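Local coordinates for uncharacterized protein (PDB 3KOP) that is of unknown function but has a cyclophilin-like fold, built on an antiparallel sheet, and packs as one of six copies in its assembly, at residues 29-34 with 166-171; 37-42 with 46-51; 80-85 with 97-102. All coordinates share one frame; numbering follows the deposited sequence.

In the fold
The three contacts hang on one antiparallel sheet of the cyclophilin-like fold. Contacts 1 and 2 share strand 33-39. Contact 1 joins the turn before this strand to helix 159-172. Contact 2 joins the strand's far end to helix 45-54. Their centres are about 24 Å apart, on opposite sides of the chain's centre. Contact 3 brings the loop after strand 70-76 onto strand 96-103, its centre about 11 Å from that of contact 2. Val51 and Thr47 pack on Tyr99, so these two form one patch; contact 1 sits apart, beside a second subunit. Along the chain, contact 2 closes before contact 3 opens, both nested inside the loop closed by contact 1.

Contact 1: residues 29-34 with 166-171; sequences EKRGVT and CQDIWM
The turn around Arg31 faces the last part of helix 159-172, with CA of Arg31 and CA of Asp168 9.3 Å apart, and the long Arg31 side chain spans most of the gap. The turn is the hairpin connection between strands 23-28 and 33-39 of the cyclophilin-like fold. Gly32 and Val33 both lie opposite Leu28, a G1 beta bulge, and Gly32 has the positive phi that favours glycine. Arg31 carries the contact. Its chain is extended from CG to NE, with chi2 160° and chi3 173°, and this takes the guanidinium across to the helix. A salt bridge forms with Asp168, whose OD2 lies 2.8 Å from Arg31 NE. The bond uses the anti lone pair of OD2, which lies somewhat out of the guanidinium plane, and the two flat groups are turned 61° apart. Arg31 NH2 adds a weak bond to the same oxygen at 3.0 Å. The other carboxylate oxygen, Asp168 OD1, pairs with Arg175 of the second subunit, so Asp168 links the turn to the subunit interface. Arg31 NH1 forms a salt bridge with Glu177, and NH2 also bonds to Gly173 O. The guanidinium is therefore gripped on several N-H groups, which probably limits its rotation. Ile169 supplies an apolar floor beneath one face: its CG1 sits over the centre of the group, 3.6 Å from Arg31 CZ.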
loop_
_atom_site.group_PDB
_atom_site.type_symbol
_atom_site.label_atom_id
_atom_site.label_comp_id
_atom_site.label_asym_id
_atom_site.label_seq_id
_atom_site.Cartn_x
_atom_site.Cartn_y
_atom_site.Cartn_z
ATOM N N GLU F 29 0.160 25.687 24.076
ATOM C CA GLU F 29 0.106 26.585 25.239
ATOM C C GLU F 29 1.439 27.208 25.564
ATOM O O GLU F 29 1.483 28.349 25.991
ATOM C CB GLU F 29 -0.341 25.840 26.477
ATOM C CG GLU F 29 -1.649 25.089 26.344
ATOM C CD GLU F 29 -2.859 25.936 26.593
ATOM O OE1 GLU F 29 -2.799 27.170 26.408
ATOM O OE2 GLU F 29 -3.885 25.357 26.988
ATOM N N LYS F 30 2.522 26.450 25.409
ATOM C CA LYS F 30 3.852 26.936 25.754
ATOM C C LYS F 30 4.357 27.849 24.662
ATOM O O LYS F 30 4.793 28.971 24.935
ATOM C CB LYS F 30 4.813 25.771 25.958
ATOM C CG LYS F 30 6.212 26.149 26.367
ATOM C CD LYS F 30 7.004 24.910 26.722
ATOM C CE LYS F 30 8.476 25.222 27.028
ATOM N NZ LYS F 30 9.313 24.971 25.812
ATOM N N ARG F 31 4.298 27.411 23.417
ATOM C CA ARG F 31 4.667 28.322 22.327
ATOM C C ARG F 31 3.656 29.479 22.131
ATOM O O ARG F 31 3.972 30.477 21.490
ATOM C CB ARG F 31 4.895 27.547 21.033
ATOM C CG ARG F 31 6.125 26.634 21.077
ATOM C CD ARG F 31 6.069 25.568 20.030
ATOM N NE ARG F 31 7.315 24.816 19.984
ATOM C CZ ARG F 31 7.675 23.884 20.859
ATOM N NH1 ARG F 31 6.864 23.510 21.849
ATOM N NH2 ARG F 31 8.853 23.284 20.722
ATOM N N GLY F 32 2.441 29.347 22.654
ATOM C CA GLY F 32 1.449 30.402 22.532
ATOM C C GLY F 32 0.962 30.639 21.119
ATOM O O GLY F 32 0.739 31.780 20.718
ATOM N N VAL F 33 0.753 29.564 20.366
ATOM C CA VAL F 33 0.284 29.664 19.000
ATOM C C VAL F 33 -1.082 29.020 18.903
ATOM O O VAL F 33 -1.274 27.893 19.395
ATOM C CB VAL F 33 1.268 28.973 18.022
ATOM C CG1 VAL F 33 0.773 29.060 16.570
ATOM C CG2 VAL F 33 2.649 29.586 18.162
ATOM N N THR F 34 -2.024 29.731 18.284
ATOM C CA THR F 34 -3.395 29.254 18.123
ATOM C C THR F 34 -3.822 29.349 16.666
ATOM O O THR F 34 -3.488 30.303 15.961
ATOM C CB THR F 34 -4.400 30.089 18.963
ATOM O OG1 THR F 34 -4.054 29.982 20.352
ATOM C CG2 THR F 34 -5.807 29.587 18.798
ATOM N N CYS F 166 4.780 23.648 14.642
ATOM C CA CYS F 166 4.908 22.182 14.594
ATOM C C CYS F 166 6.307 21.739 14.126
ATOM O O CYS F 166 6.879 20.797 14.675
ATOM C CB CYS F 166 3.833 21.601 13.672
ATOM S SG CYS F 166 2.137 21.746 14.244
ATOM N N GLN F 167 6.875 22.464 13.166
ATOM C CA GLN F 167 8.251 22.218 12.753
ATOM C C GLN F 167 9.187 22.445 13.955
ATOM O O GLN F 167 10.129 21.687 14.154
ATOM C CB GLN F 167 8.655 23.084 11.547
ATOM C CG GLN F 167 7.837 22.871 10.245
ATOM C CD GLN F 167 8.143 21.586 9.478
ATOM O OE1 GLN F 167 8.930 20.752 9.898
ATOM N NE2 GLN F 167 7.482 21.431 8.333
ATOM N N ASP F 168 8.896 23.444 14.768
ATOM C CA ASP F 168 9.667 23.718 15.937
ATOM C C ASP F 168 9.452 22.617 17.010
ATOM O O ASP F 168 10.365 22.320 17.765
ATOM C CB ASP F 168 9.307 25.105 16.489
ATOM C CG ASP F 168 10.182 25.497 17.656
ATOM O OD1 ASP F 168 11.344 25.812 17.412
ATOM O OD2 ASP F 168 9.727 25.456 18.807
ATOM N N ILE F 169 8.264 22.009 17.084
ATOM C CA ILE F 169 8.103 20.822 17.928
ATOM C C ILE F 169 8.982 19.674 17.407
ATOM O O ILE F 169 9.633 18.968 18.184
ATOM C CB ILE F 169 6.632 20.395 18.057
ATOM C CG1 ILE F 169 5.872 21.451 18.842
ATOM C CG2 ILE F 169 6.501 19.004 18.709
ATOM C CD1 ILE F 169 4.341 21.283 18.797
ATOM N N TRP F 170 9.025 19.510 16.092
ATOM C CA TRP F 170 9.813 18.454 15.474
ATOM C C TRP F 170 11.313 18.639 15.820
ATOM O O TRP F 170 11.958 17.701 16.281
ATOM C CB TRP F 170 9.553 18.427 13.955
ATOM C CG TRP F 170 10.456 17.518 13.208
ATOM C CD1 TRP F 170 10.709 16.202 13.476
ATOM C CD2 TRP F 170 11.221 17.842 12.038
ATOM N NE1 TRP F 170 11.623 15.694 12.558
ATOM C CE2 TRP F 170 11.941 16.681 11.667
ATOM C CE3 TRP F 170 11.389 19.010 11.283
ATOM C CZ2 TRP F 170 12.811 16.655 10.567
ATOM C CZ3 TRP F 170 12.248 18.968 10.172
ATOM C CH2 TRP F 170 12.948 17.800 9.840
HETATM N N MSE F 171 11.850 19.843 15.621
HETATM C CA MSE F 171 13.273 20.108 15.861
HETATM C C MSE F 171 13.617 20.427 17.317
HETATM O O MSE F 171 14.733 20.124 17.753
HETATM C CB MSE F 171 13.759 21.276 14.983
HETATM C CG MSE F 171 13.635 20.975 13.468
HETATM SE SE MSE F 171 14.694 19.417 12.985
HETATM C CE MSE F 171 16.403 20.006 13.681
#

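Contact 2: residues 37-42 with 46-51; sequences ALLLDD and RTSKAV
Ser48 points from helix 45-54 toward the end of strand 33-39, where Leu39, Leu40 and Asp41 gather round it. The helix comes close here, with CA of Asp41 and CA of Ser48 5.9 Å apart. Leu39 directs its side chain at the helix, and its CG meets Ser48 CB at 3.9 Å. Its CD2 branch reaches on to the backbone, 4.0 Å from Ser48 O. Asp41 approaches CB of the serine from another side: its OD1 lies 3.4 Å from Ser48 CB. That carboxylate is engaged elsewhere, since OD1 also forms a salt bridge with Arg22. The serine hydroxyl lies beside the Leu40 backbone, with OG 3.3 Å from Leu40 O. OG stands anti to the carbonyl carbon of its own residue (chi1 -64°), on the side of the backbone N. From there it bonds to Ala44 O, one turn back in the chain, and makes a weak bond to Phe152 O of strand 145-157, while the Leu40 side chain leaves the helix and packs on Val151 of that strand. The small buried side chain thus has a polar partner just before the helix and a weaker one in the sheet. The backbone bends at Leu40, the centre of an inverse gamma turn, with a weak bond from Asp41 N to Leu39 O. The arrangement is a tight strand-to-helix connection that lays helix 45-54 against the antiparallel sheet of the cyclophilin-like fold.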
loop_
_atom_site.group_PDB
_atom_site.type_symbol
_atom_site.label_atom_id
_atom_site.label_comp_id
_atom_site.label_asym_id
_atom_site.label_seq_id
_atom_site.Cartn_x
_atom_site.Cartn_y
_atom_site.Cartn_z
ATOM N N ALA F 37 -10.310 26.445 13.477
ATOM C CA ALA F 37 -10.794 25.415 12.590
ATOM C C ALA F 37 -12.305 25.421 12.556
ATOM O O ALA F 37 -12.954 25.603 13.584
ATOM C CB ALA F 37 -10.270 24.038 13.038
ATOM N N LEU F 38 -12.837 25.234 11.353
ATOM C CA LEU F 38 -14.235 25.049 11.123
ATOM C C LEU F 38 -14.585 23.615 11.409
ATOM O O LEU F 38 -13.974 22.691 10.887
ATOM C CB LEU F 38 -14.569 25.357 9.681
ATOM C CG LEU F 38 -15.949 24.975 9.198
ATOM C CD1 LEU F 38 -17.000 25.964 9.844
ATOM C CD2 LEU F 38 -15.993 25.001 7.674
ATOM N N LEU F 39 -15.632 23.434 12.199
ATOM C CA LEU F 39 -16.100 22.121 12.529
ATOM C C LEU F 39 -16.986 21.602 11.400
ATOM O O LEU F 39 -17.853 22.314 10.943
ATOM C CB LEU F 39 -16.875 22.233 13.824
ATOM C CG LEU F 39 -16.583 21.286 14.922
ATOM C CD1 LEU F 39 -15.084 21.163 15.204
ATOM C CD2 LEU F 39 -17.354 21.751 16.190
ATOM N N LEU F 40 -16.758 20.362 10.953
ATOM C CA LEU F 40 -17.399 19.841 9.749
ATOM C C LEU F 40 -18.724 19.142 10.102
ATOM O O LEU F 40 -18.869 17.912 9.993
ATOM C CB LEU F 40 -16.452 18.919 8.976
ATOM C CG LEU F 40 -15.167 19.570 8.436
ATOM C CD1 LEU F 40 -14.316 18.467 7.797
ATOM C CD2 LEU F 40 -15.415 20.778 7.449
ATOM N N ASP F 41 -19.680 19.965 10.544
ATOM C CA ASP F 41 -21.016 19.486 10.941
ATOM C C ASP F 41 -21.786 18.890 9.791
ATOM O O ASP F 41 -22.646 18.046 10.020
ATOM C CB ASP F 41 -21.817 20.618 11.597
ATOM C CG ASP F 41 -21.369 20.888 13.005
ATOM O OD1 ASP F 41 -21.351 19.931 13.775
ATOM O OD2 ASP F 41 -21.049 22.032 13.352
ATOM N N ASP F 42 -21.484 19.306 8.559
ATOM C CA ASP F 42 -22.123 18.708 7.372
ATOM C C ASP F 42 -21.673 17.256 7.098
ATOM O O ASP F 42 -22.493 16.377 7.003
ATOM C CB ASP F 42 -21.968 19.593 6.111
ATOM C CG ASP F 42 -20.505 19.946 5.752
ATOM O OD1 ASP F 42 -19.514 19.709 6.519
ATOM O OD2 ASP F 42 -20.355 20.524 4.648
ATOM N N ARG F 46 -21.368 13.418 13.612
ATOM C CA ARG F 46 -21.224 12.687 14.866
ATOM C C ARG F 46 -19.909 13.048 15.586
ATOM O O ARG F 46 -19.879 13.240 16.798
ATOM C CB ARG F 46 -21.323 11.182 14.655
ATOM C CG ARG F 46 -22.653 10.711 14.066
ATOM C CD ARG F 46 -22.824 9.209 14.229
ATOM N NE ARG F 46 -21.713 8.445 13.646
ATOM C CZ ARG F 46 -21.635 8.090 12.353
ATOM N NH1 ARG F 46 -22.585 8.455 11.497
ATOM N NH2 ARG F 46 -20.609 7.370 11.910
ATOM N N THR F 47 -18.811 13.087 14.845
ATOM C CA THR F 47 -17.509 13.373 15.451
ATOM C C THR F 47 -17.433 14.835 15.911
ATOM O O THR F 47 -16.858 15.129 16.967
ATOM C CB THR F 47 -16.363 13.088 14.435
ATOM O OG1 THR F 47 -16.556 11.793 13.858
ATOM C CG2 THR F 47 -15.009 13.182 15.083
ATOM N N SER F 48 -18.014 15.748 15.119
ATOM C CA SER F 48 -18.000 17.171 15.463
ATOM C C SER F 48 -18.744 17.397 16.777
ATOM O O SER F 48 -18.260 18.117 17.657
ATOM C CB SER F 48 -18.616 18.025 14.365
ATOM O OG SER F 48 -17.860 17.953 13.157
ATOM N N LYS F 49 -19.897 16.738 16.917
ATOM C CA LYS F 49 -20.671 16.827 18.165
ATOM C C LYS F 49 -19.913 16.248 19.342
ATOM O O LYS F 49 -19.885 16.864 20.428
ATOM C CB LYS F 49 -22.013 16.096 18.009
ATOM C CG LYS F 49 -22.819 15.977 19.322
ATOM C CD LYS F 49 -24.219 15.476 19.051
ATOM C CE LYS F 49 -24.953 15.163 20.377
ATOM N NZ LYS F 49 -24.935 16.345 21.347
ATOM N N ALA F 50 -19.342 15.053 19.150
ATOM C CA ALA F 50 -18.657 14.330 20.235
ATOM C C ALA F 50 -17.527 15.198 20.773
ATOM O O ALA F 50 -17.356 15.334 22.010
ATOM C CB ALA F 50 -18.109 12.962 19.778
ATOM N N VAL F 51 -16.773 15.798 19.860
ATOM C CA VAL F 51 -15.695 16.697 20.265
ATOM C C VAL F 51 -16.223 18.016 20.897
ATOM O O VAL F 51 -15.846 18.371 22.018
ATOM C CB VAL F 51 -14.749 16.971 19.106
ATOM C CG1 VAL F 51 -13.691 18.034 19.473
ATOM C CG2 VAL F 51 -14.062 15.633 18.654
#

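Contact 3: residues 80-85 with 97-102; sequences PKEPGA and VCYFTF
Glu82 reaches from the loop 80-85 to Tyr99 and Thr101 on strand 96-103, a strand of the antiparallel sheet of the cyclophilin-like fold. The Glu82 chain is bent at chi2 (-57°), which brings its carboxylate round to the strand. Its OE1 accepts two hydrogen bonds, each 2.6 Å long, from Tyr99 OH and Thr101 OG1. The tyrosine comes on the syn side of OE1 and the threonine on the anti side, both somewhat out of the carboxylate plane. OE1 also lies at the edge of the Tyr99 ring, near its plane. A water closes a second route, donating to Glu82 OE2 and Tyr99 OH. A glutamine here would lack the negative charge, and the hydroxyls of Tyr99 and Thr101 would probably be held more weakly against the loop. Pro83 follows and lies over one face of the Tyr99 ring. This is a CH-pi contact, with Pro83 CG 4.3 Å from the ring centroid. Gly84 comes next and joins through its N-H. Another water, which accepts a weak bond from Gly84 N at 2.8 Å, donates to Thr101 OG1 at 3.0 Å.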
loop_
_atom_site.group_PDB
_atom_site.type_symbol
_atom_site.label_atom_id
_atom_site.label_comp_id
_atom_site.label_asym_id
_atom_site.label_seq_id
_atom_site.Cartn_x
_atom_site.Cartn_y
_atom_site.Cartn_z
ATOM N N PRO F 80 -20.286 9.678 25.046
ATOM C CA PRO F 80 -21.025 8.537 25.598
ATOM C C PRO F 80 -20.901 7.312 24.700
ATOM O O PRO F 80 -20.836 6.209 25.182
ATOM C CB PRO F 80 -22.467 9.037 25.663
ATOM C CG PRO F 80 -22.362 10.534 25.682
ATOM C CD PRO F 80 -21.132 10.868 24.868
ATOM N N LYS F 81 -20.867 7.512 23.392
ATOM C CA LYS F 81 -20.426 6.455 22.493
ATOM C C LYS F 81 -19.569 6.996 21.362
ATOM O O LYS F 81 -19.783 8.102 20.857
ATOM C CB LYS F 81 -21.591 5.631 21.939
ATOM C CG LYS F 81 -22.577 6.352 21.057
ATOM C CD LYS F 81 -23.539 5.364 20.366
ATOM C CE LYS F 81 -22.780 4.313 19.542
ATOM N NZ LYS F 81 -23.599 3.674 18.448
ATOM N N GLU F 82 -18.595 6.196 20.974
ATOM C CA GLU F 82 -17.676 6.589 19.938
ATOM C C GLU F 82 -18.425 6.797 18.647
ATOM O O GLU F 82 -19.422 6.136 18.377
ATOM C CB GLU F 82 -16.563 5.554 19.786
ATOM C CG GLU F 82 -15.620 5.525 20.951
ATOM C CD GLU F 82 -14.971 6.846 21.220
ATOM O OE1 GLU F 82 -14.242 7.363 20.338
ATOM O OE2 GLU F 82 -15.178 7.386 22.338
ATOM N N PRO F 83 -17.955 7.739 17.829
ATOM C CA PRO F 83 -18.675 8.062 16.609
ATOM C C PRO F 83 -18.612 6.979 15.541
ATOM O O PRO F 83 -19.451 6.961 14.653
ATOM C CB PRO F 83 -17.986 9.357 16.118
ATOM C CG PRO F 83 -16.666 9.355 16.714
ATOM C CD PRO F 83 -16.783 8.602 18.037
ATOM N N GLY F 84 -17.617 6.098 15.616
ATOM C CA GLY F 84 -17.338 5.176 14.527
ATOM C C GLY F 84 -16.768 5.871 13.304
ATOM O O GLY F 84 -16.577 7.092 13.301
ATOM N N ALA F 85 -16.523 5.093 12.261
ATOM C CA ALA F 85 -15.915 5.630 11.014
ATOM C C ALA F 85 -16.817 6.715 10.411
ATOM O O ALA F 85 -18.002 6.502 10.174
ATOM C CB ALA F 85 -15.638 4.514 9.986
ATOM N N VAL F 97 -8.068 18.184 10.619
ATOM C CA VAL F 97 -8.111 17.849 12.019
ATOM C C VAL F 97 -8.832 16.538 12.139
ATOM O O VAL F 97 -9.987 16.377 11.669
ATOM C CB VAL F 97 -8.761 18.958 12.907
ATOM C CG1 VAL F 97 -8.632 18.580 14.379
ATOM C CG2 VAL F 97 -8.153 20.334 12.627
ATOM N N CYS F 98 -8.146 15.562 12.734
ATOM C CA CYS F 98 -8.626 14.181 12.755
ATOM C C CYS F 98 -8.905 13.620 14.149
ATOM O O CYS F 98 -8.258 14.000 15.129
ATOM C CB CYS F 98 -7.600 13.288 12.076
ATOM S SG CYS F 98 -7.537 13.503 10.282
ATOM N N TYR F 99 -9.829 12.671 14.193
ATOM C CA TYR F 99 -10.212 11.951 15.398
ATOM C C TYR F 99 -9.997 10.464 15.137
ATOM O O TYR F 99 -10.490 9.926 14.133
ATOM C CB TYR F 99 -11.676 12.238 15.698
ATOM C CG TYR F 99 -12.322 11.610 16.933
ATOM C CD1 TYR F 99 -12.487 10.229 17.056
ATOM C CD2 TYR F 99 -12.870 12.393 17.911
ATOM C CE1 TYR F 99 -13.129 9.690 18.136
ATOM C CE2 TYR F 99 -13.511 11.860 18.999
ATOM C CZ TYR F 99 -13.622 10.513 19.127
ATOM O OH TYR F 99 -14.303 9.972 20.213
ATOM N N PHE F 100 -9.278 9.813 16.055
ATOM C CA PHE F 100 -9.089 8.370 16.047
ATOM C C PHE F 100 -9.499 7.798 17.394
ATOM O O PHE F 100 -9.155 8.367 18.462
ATOM C CB PHE F 100 -7.607 7.990 15.883
ATOM C CG PHE F 100 -6.904 8.655 14.724
ATOM C CD1 PHE F 100 -6.391 9.962 14.834
ATOM C CD2 PHE F 100 -6.683 7.959 13.543
ATOM C CE1 PHE F 100 -5.708 10.549 13.785
ATOM C CE2 PHE F 100 -5.967 8.556 12.482
ATOM C CZ PHE F 100 -5.507 9.836 12.601
ATOM N N THR F 101 -10.183 6.662 17.347
ATOM C CA THR F 101 -10.466 5.855 18.552
ATOM C C THR F 101 -9.457 4.708 18.612
ATOM O O THR F 101 -9.330 3.953 17.651
ATOM C CB THR F 101 -11.887 5.283 18.476
ATOM O OG1 THR F 101 -12.830 6.370 18.456
ATOM C CG2 THR F 101 -12.193 4.333 19.636
ATOM N N PHE F 102 -8.721 4.624 19.715
ATOM C CA PHE F 102 -7.776 3.546 19.967
ATOM C C PHE F 102 -8.112 2.860 21.293
ATOM O O PHE F 102 -8.921 3.365 22.078
ATOM C CB PHE F 102 -6.361 4.123 20.068
ATOM C CG PHE F 102 -5.817 4.628 18.777
ATOM C CD1 PHE F 102 -5.626 3.756 17.696
ATOM C CD2 PHE F 102 -5.460 5.961 18.630
ATOM C CE1 PHE F 102 -5.102 4.231 16.473
ATOM C CE2 PHE F 102 -4.929 6.433 17.430
ATOM C CZ PHE F 102 -4.759 5.564 16.343
HETATM O O HOH W 1 -14.796 9.892 22.974
HETATM O O HOH W 2 -15.061 5.669 16.604
#